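Local coordinates for cystathionine beta-lyase family protein, YNBB B.subtilis ortholog (Clostridium acetobutylicum, PDB 3HVY) that is a putative PLP-dependent lyase of the methionine gamma-lyase family, probably acting on sulfur amino acids and possibly involved in aluminium resistance, at residues D[14-19]-D[418-423]; D[347-352]-D[391-396]; D[26-31]-D[308-313]. All coordinates share one frame; numbering follows the deposited sequence.

How the interactions relate
Interaction 1 packs the 14-19 turn on helix 411-422, interaction 2 packs helix 342-354 on strand 392-396, and interaction 3 packs helix 18-55 on helix 287-317; interactions 2 and 3 lie within the loop that interaction 1 closes. Helix 411-422 is the common neighbour: Ala421 of interaction 1 packs its CB 3.8 Å from Ile352 CD1 of interaction 2, while Leu419 CD2 lies 4.1 Å from Phe310 CZ of interaction 3. The centres of interactions 2 and 3 both lie about 15 Å from that of interaction 1; they are about 18 Å from each other and do not touch. Lys244, the residue modified by PLP, belongs to none of the six segments.

Interaction 1: residues D[14-19]-D[418-423]; sequences YNINER and VLIALS
Tyr14 and Ile16, at the turn between helices 4-14 and 18-55, pack against the C-terminal part of helix 411-422, joining the two ends of the chain in this PLP-dependent aminotransferase-type fold. Asn15 breaks the first helix with a positive phi, and Asn17 N-caps the next through OD1 to the backbone N of Val20. Along 418-423 the contact starts at Leu419, whose CB meets Ile16 CD1 at 4.0 Å, the two side chains running nearly perpendicular. Ile420 lies between two partners. Its CG1 touches Ile16 CD1, and its CD1 sits over a face of the Tyr14 ring, 4.0 Å from the centroid and 28° off the normal, a CH-pi contact. Ile420 chi1 is -70°, with CG1 opposite the carbonyl carbon, which sends that branch to the ring. Beyond the ring, the hydroxyl of Tyr14 bonds to Gln54 of the second subunit, so the same side chain also takes part in the subunit interface. Ser423 packs against Ile16, its CB 4.0 Å from Ile16 CG1. No direct hydrogen bond crosses between the segments; water does the bridging. One water donates to Tyr14 O and, weakly, to Ile420 O. A second donates to Asn15 O and Ser423 O and accepts from Asn17 ND2, linking Asn15, Asn17 and Ser423. The backbone of Ser423 stays bonded to its own helix, its N donating to Leu419 O at 2.9 Å.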
# COMPACT_ATOMS: atom_id res chain seq x y z
N TYR D 14 -0.89 16.05 33.80
CA TYR D 14 -1.75 16.96 33.03
C TYR D 14 -2.27 18.17 33.80
O TYR D 14 -3.00 18.99 33.25
CB TYR D 14 -2.91 16.16 32.41
CG TYR D 14 -2.41 15.18 31.37
CD1 TYR D 14 -2.08 15.62 30.08
CD2 TYR D 14 -2.21 13.85 31.67
CE1 TYR D 14 -1.60 14.73 29.12
CE2 TYR D 14 -1.72 12.96 30.73
CZ TYR D 14 -1.43 13.41 29.45
OH TYR D 14 -0.94 12.52 28.50
N ASN D 15 -1.87 18.26 35.06
CA ASN D 15 -2.35 19.28 35.99
C ASN D 15 -3.85 19.40 36.05
O ASN D 15 -4.40 20.51 36.11
CB ASN D 15 -1.66 20.61 35.75
CG ASN D 15 -0.20 20.55 36.15
OD1 ASN D 15 0.13 20.34 37.34
ND2 ASN D 15 0.69 20.66 35.17
N ILE D 16 -4.53 18.25 36.03
CA ILE D 16 -5.97 18.22 36.21
C ILE D 16 -6.18 18.43 37.74
O ILE D 16 -5.42 17.93 38.55
CB ILE D 16 -6.62 16.95 35.57
CG1 ILE D 16 -6.49 17.05 34.03
CG2 ILE D 16 -8.08 16.87 35.97
CD1 ILE D 16 -6.74 15.81 33.29
N ASN D 17 -7.13 19.27 38.13
CA ASN D 17 -7.29 19.61 39.55
C ASN D 17 -8.52 18.92 40.11
O ASN D 17 -9.28 18.34 39.35
CB ASN D 17 -7.37 21.12 39.72
CG ASN D 17 -8.38 21.74 38.76
OD1 ASN D 17 -9.58 21.64 38.97
ND2 ASN D 17 -7.88 22.37 37.68
N GLU D 18 -8.71 18.98 41.43
CA GLU D 18 -9.83 18.32 42.10
C GLU D 18 -11.17 18.89 41.68
O GLU D 18 -12.13 18.16 41.61
CB GLU D 18 -9.72 18.45 43.63
CG GLU D 18 -8.62 17.61 44.30
CD GLU D 18 -8.99 16.13 44.45
OE1 GLU D 18 -10.06 15.69 43.94
OE2 GLU D 18 -8.21 15.40 45.12
N ARG D 19 -11.25 20.20 41.42
CA ARG D 19 -12.51 20.78 41.01
C ARG D 19 -12.94 20.14 39.70
O ARG D 19 -14.12 19.80 39.53
CB ARG D 19 -12.40 22.31 40.87
CG ARG D 19 -13.74 23.04 40.63
N VAL D 418 -11.37 16.37 27.03
CA VAL D 418 -12.16 17.44 27.62
C VAL D 418 -11.64 17.84 29.00
O VAL D 418 -11.59 19.03 29.31
CB VAL D 418 -13.66 17.09 27.62
CG1 VAL D 418 -14.51 18.15 28.41
CG2 VAL D 418 -14.10 16.92 26.18
N LEU D 419 -11.23 16.86 29.81
CA LEU D 419 -10.71 17.15 31.12
C LEU D 419 -9.42 17.95 30.99
O LEU D 419 -9.22 18.93 31.72
CB LEU D 419 -10.46 15.88 31.93
CG LEU D 419 -11.63 14.94 32.18
CD1 LEU D 419 -11.18 13.79 33.11
CD2 LEU D 419 -12.87 15.70 32.75
N ILE D 420 -8.55 17.54 30.07
CA ILE D 420 -7.31 18.26 29.86
C ILE D 420 -7.62 19.67 29.40
O ILE D 420 -7.14 20.63 29.97
CB ILE D 420 -6.39 17.55 28.85
CG1 ILE D 420 -5.85 16.29 29.48
CG2 ILE D 420 -5.23 18.47 28.43
CD1 ILE D 420 -5.33 15.26 28.45
N ALA D 421 -8.47 19.81 28.40
CA ALA D 421 -8.85 21.12 27.93
C ALA D 421 -9.52 21.99 29.03
O ALA D 421 -9.19 23.17 29.21
CB ALA D 421 -9.75 20.99 26.71
N LEU D 422 -10.49 21.42 29.76
CA LEU D 422 -11.20 22.17 30.80
C LEU D 422 -10.28 22.64 31.93
O LEU D 422 -10.49 23.71 32.50
CB LEU D 422 -12.34 21.30 31.36
CG LEU D 422 -13.21 21.91 32.48
CD1 LEU D 422 -13.76 23.31 32.13
CD2 LEU D 422 -14.37 20.92 32.88
N SER D 423 -9.27 21.83 32.24
CA SER D 423 -8.30 22.15 33.30
C SER D 423 -7.38 23.31 32.92
O SER D 423 -6.56 23.73 33.72
CB SER D 423 -7.47 20.92 33.65
OG SER D 423 -8.28 19.89 34.18
O HOH W 1 -4.24 20.97 31.72
O HOH W 2 -5.32 23.01 36.46

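Interaction 2: residues D[347-352]-D[391-396]; sequences DFIKGI and LSADAP
Ile349 and Ala393 have the nearest backbones where helix 347-352 lies across strand 392-396, the axes 8.1 Å apart at closest approach and running 154° from parallel, close to antiparallel. Ile349 and Ile352, one helical turn apart, both point their CB atoms at the strand; the side-chain contacts are apolar and no hydrogen bond crosses. Ile349 uses its outer branch: with chi1 at -66° and chi2 at -164°, CG1 leads the chain out so that CD1 meets Ala395 CB at 3.6 Å and lies 3.7 Å from the backbone C of Asp394. Its inner CG1 lies 4.3 Å from Ala393 CB. Ile352 works with the other branch, CG2, which reaches both Leu391 CG at 4.1 Å and Ala393 CB at 4.3 Å; Ile352 and Leu391 cross nearly at right angles. The small Ala393 and Ala395 face the helix and let the two isoleucines settle close to the strand. Ser392 and Asp394 point their CB atoms away from the helix; Asp394 OD2 bonds to Tyr188 OH and Ser392 OG to the backbone O of Glu390. Ile377 and Ala379 of neighbouring strand 376-379 extend the apolar floor under Ile349. Ala421 of helix 411-422 packs alongside, on Phe348 and Ile352. This is helix-on-sheet packing, a helix lying on one face of the antiparallel sheet, in the smaller part of the PLP-dependent aminotransferase-type fold.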
# COMPACT_ATOMS: atom_id res chain seq x y z
N ASP D 347 -7.56 28.75 24.55
CA ASP D 347 -6.97 27.86 25.52
C ASP D 347 -7.61 26.47 25.45
O ASP D 347 -6.92 25.47 25.60
CB ASP D 347 -7.11 28.43 26.93
CG ASP D 347 -6.12 29.58 27.22
OD1 ASP D 347 -5.29 29.93 26.33
OD2 ASP D 347 -6.16 30.13 28.36
N PHE D 348 -8.92 26.41 25.24
CA PHE D 348 -9.63 25.14 25.23
C PHE D 348 -9.21 24.30 24.01
O PHE D 348 -8.93 23.08 24.13
CB PHE D 348 -11.15 25.35 25.22
CG PHE D 348 -11.94 24.06 25.23
CD1 PHE D 348 -12.28 23.47 26.44
CD2 PHE D 348 -12.35 23.46 24.04
CE1 PHE D 348 -13.02 22.27 26.47
CE2 PHE D 348 -13.08 22.27 24.05
CZ PHE D 348 -13.42 21.68 25.28
N ILE D 349 -9.17 24.97 22.86
CA ILE D 349 -8.79 24.33 21.58
C ILE D 349 -7.35 23.85 21.62
O ILE D 349 -7.07 22.69 21.27
CB ILE D 349 -9.12 25.21 20.37
CG1 ILE D 349 -10.67 25.34 20.29
CG2 ILE D 349 -8.62 24.60 19.08
CD1 ILE D 349 -11.20 25.84 19.02
N LYS D 350 -6.46 24.70 22.13
CA LYS D 350 -5.07 24.29 22.31
C LYS D 350 -4.95 23.08 23.26
O LYS D 350 -4.11 22.18 23.06
CB LYS D 350 -4.22 25.45 22.82
CG LYS D 350 -3.88 26.51 21.78
CD LYS D 350 -3.15 27.69 22.47
CE LYS D 350 -2.52 28.71 21.51
NZ LYS D 350 -1.02 28.53 21.27
N GLY D 351 -5.80 23.03 24.27
CA GLY D 351 -5.79 21.92 25.19
C GLY D 351 -6.19 20.64 24.49
O GLY D 351 -5.63 19.58 24.78
N ILE D 352 -7.14 20.73 23.56
CA ILE D 352 -7.56 19.57 22.79
C ILE D 352 -6.37 19.04 22.00
O ILE D 352 -6.11 17.85 22.01
CB ILE D 352 -8.77 19.86 21.86
CG1 ILE D 352 -10.02 20.12 22.70
CG2 ILE D 352 -9.05 18.62 20.90
CD1 ILE D 352 -10.49 18.96 23.58
N LEU D 391 -10.75 12.81 17.60
CA LEU D 391 -10.89 13.95 18.48
C LEU D 391 -10.24 15.17 17.85
O LEU D 391 -9.03 15.19 17.54
CB LEU D 391 -10.29 13.69 19.88
CG LEU D 391 -10.54 14.80 20.90
CD1 LEU D 391 -12.04 14.97 21.21
CD2 LEU D 391 -9.73 14.61 22.17
N SER D 392 -11.05 16.18 17.68
CA SER D 392 -10.60 17.45 17.05
C SER D 392 -11.52 18.60 17.45
O SER D 392 -12.56 18.39 18.04
CB SER D 392 -10.61 17.25 15.55
OG SER D 392 -11.86 16.67 15.10
N ALA D 393 -11.14 19.84 17.14
CA ALA D 393 -11.94 20.98 17.51
C ALA D 393 -11.52 22.13 16.61
O ALA D 393 -10.40 22.16 16.09
CB ALA D 393 -11.71 21.35 18.94
N ASP D 394 -12.43 23.08 16.42
CA ASP D 394 -12.15 24.26 15.60
C ASP D 394 -13.11 25.37 15.93
O ASP D 394 -14.15 25.14 16.55
CB ASP D 394 -12.21 23.94 14.11
CG ASP D 394 -13.44 23.11 13.72
OD1 ASP D 394 -13.41 21.86 13.82
OD2 ASP D 394 -14.42 23.72 13.28
N ALA D 395 -12.77 26.59 15.48
CA ALA D 395 -13.58 27.74 15.78
C ALA D 395 -13.13 28.94 14.99
O ALA D 395 -11.94 29.21 14.93
CB ALA D 395 -13.47 28.07 17.29
N PRO D 396 -14.08 29.66 14.41
CA PRO D 396 -13.72 31.02 13.97
C PRO D 396 -13.56 31.93 15.16
O PRO D 396 -14.31 31.83 16.14
CB PRO D 396 -14.94 31.46 13.18
CG PRO D 396 -16.05 30.66 13.71
CD PRO D 396 -15.47 29.33 14.08

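Interaction 3: residues D[26-31]-D[308-313]; sequences RALNDV and AVFCAR
Arg313 starts with CG opposite its backbone N, and a bend at chi2 (51°) then swings its guanidinium alongside Asp30, whose CG stands opposite its own carbonyl carbon. The two residues join long helices 18-55 and 287-317 in a helix-helix packing of the PLP-dependent aminotransferase-type fold, the axes of the segments 9.1 Å apart at closest approach and crossing at 123°. Ala27 lies opposite Arg313 where the helices come nearest, and its small methyl admits both the CG of Arg313 and the Phe310 ring. Phe310 CE1 is 3.8 Å from Ala27 CB, which meets the ring obliquely. Leu28 adds its backbone N at the ring edge and its CD1 near Phe310 CD1, 4.3 Å away. Phe310 also touches Leu419 and Lys415 of helix 411-422, so the ring is wedged between helix 18-55 and helix 411-422. Val31 completes the apolar part with one branch: CG1 lies 3.7 Å from Arg313 CB and 3.9 Å from Val309 CG1, its side chain running past that of Arg313 in the opposite direction. Polar contacts lie beside the apolar ones. Arg313 NH1 pairs with Glu316 OE1, and the guanidinium also makes a cation-pi contact with Tyr326, which together should restrict its rotation. Two guanidinium nitrogens hold one carboxylate oxygen side-on, with the oxygen lying nearly in the guanidinium plane and the two planes 56° apart. NE gives the shorter and straighter bond, 2.8 Å to Asp30 OD2, and NH2 meets the same Asp30 OD2 at 3.1 Å, both from one face of the carboxylate.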
# COMPACT_ATOMS: atom_id res chain seq x y z
N ARG D 26 -19.62 14.14 38.55
CA ARG D 26 -21.02 14.55 38.45
C ARG D 26 -21.50 14.37 37.02
O ARG D 26 -22.51 13.75 36.79
CB ARG D 26 -21.20 16.00 38.89
CG ARG D 26 -20.90 16.25 40.41
CD ARG D 26 -20.89 17.76 40.77
NE ARG D 26 -22.15 18.32 40.35
CZ ARG D 26 -22.37 19.57 39.92
NH1 ARG D 26 -21.39 20.46 39.87
NH2 ARG D 26 -23.59 19.91 39.52
N ALA D 27 -20.74 14.88 36.05
CA ALA D 27 -21.12 14.79 34.64
C ALA D 27 -21.32 13.34 34.20
O ALA D 27 -22.28 12.98 33.52
CB ALA D 27 -20.07 15.52 33.75
N LEU D 28 -20.43 12.47 34.62
CA LEU D 28 -20.52 11.09 34.20
C LEU D 28 -21.82 10.48 34.72
O LEU D 28 -22.57 9.83 33.98
CB LEU D 28 -19.29 10.29 34.64
CG LEU D 28 -19.11 8.97 33.89
CD1 LEU D 28 -18.72 9.25 32.41
CD2 LEU D 28 -18.05 8.06 34.58
N ASN D 29 -22.13 10.74 35.99
CA ASN D 29 -23.41 10.24 36.52
C ASN D 29 -24.59 10.82 35.79
O ASN D 29 -25.53 10.15 35.52
CB ASN D 29 -23.55 10.58 38.00
CG ASN D 29 -22.63 9.73 38.85
OD1 ASN D 29 -22.33 8.59 38.48
ND2 ASN D 29 -22.15 10.29 39.97
N ASP D 30 -24.54 12.11 35.50
CA ASP D 30 -25.64 12.78 34.84
C ASP D 30 -25.94 12.24 33.47
O ASP D 30 -27.09 12.28 33.02
CB ASP D 30 -25.36 14.28 34.72
CG ASP D 30 -25.45 15.03 36.05
OD1 ASP D 30 -25.94 14.45 37.02
OD2 ASP D 30 -25.06 16.23 36.12
N VAL D 31 -24.93 11.77 32.75
CA VAL D 31 -25.16 11.32 31.37
C VAL D 31 -25.36 9.82 31.20
O VAL D 31 -25.52 9.33 30.08
CB VAL D 31 -24.02 11.75 30.41
CG1 VAL D 31 -23.83 13.29 30.41
CG2 VAL D 31 -22.70 11.06 30.70
N ALA D 308 -19.36 13.83 22.84
CA ALA D 308 -20.05 15.10 22.65
C ALA D 308 -21.02 15.41 23.85
O ALA D 308 -21.03 16.51 24.42
CB ALA D 308 -20.85 15.05 21.30
N VAL D 309 -21.80 14.41 24.23
CA VAL D 309 -22.79 14.48 25.31
C VAL D 309 -22.14 14.70 26.65
O VAL D 309 -22.62 15.49 27.44
CB VAL D 309 -23.70 13.20 25.27
CG1 VAL D 309 -24.56 13.06 26.55
CG2 VAL D 309 -24.61 13.18 23.97
N PHE D 310 -21.05 13.97 26.93
CA PHE D 310 -20.27 14.19 28.16
C PHE D 310 -19.66 15.60 28.14
O PHE D 310 -19.70 16.34 29.12
CB PHE D 310 -19.15 13.16 28.26
CG PHE D 310 -18.16 13.43 29.37
CD1 PHE D 310 -18.50 13.21 30.69
CD2 PHE D 310 -16.92 13.97 29.09
CE1 PHE D 310 -17.58 13.48 31.71
CE2 PHE D 310 -16.03 14.29 30.09
CZ PHE D 310 -16.35 14.03 31.41
N CYS D 311 -19.12 16.01 27.01
CA CYS D 311 -18.59 17.38 26.92
C CYS D 311 -19.68 18.44 27.24
O CYS D 311 -19.45 19.38 28.02
CB CYS D 311 -18.01 17.61 25.53
SG CYS D 311 -17.37 19.28 25.27
N ALA D 312 -20.83 18.33 26.58
CA ALA D 312 -22.00 19.16 26.83
C ALA D 312 -22.30 19.29 28.34
O ALA D 312 -22.51 20.39 28.83
CB ALA D 312 -23.28 18.56 26.08
N ARG D 313 -22.40 18.16 29.04
CA ARG D 313 -22.74 18.21 30.46
C ARG D 313 -21.64 18.80 31.31
O ARG D 313 -21.91 19.69 32.11
CB ARG D 313 -23.15 16.87 31.04
CG ARG D 313 -23.67 16.97 32.46
CD ARG D 313 -24.76 18.03 32.60
NE ARG D 313 -25.52 17.88 33.86
CZ ARG D 313 -26.50 18.69 34.28
NH1 ARG D 313 -26.88 19.78 33.59
NH2 ARG D 313 -27.05 18.45 35.47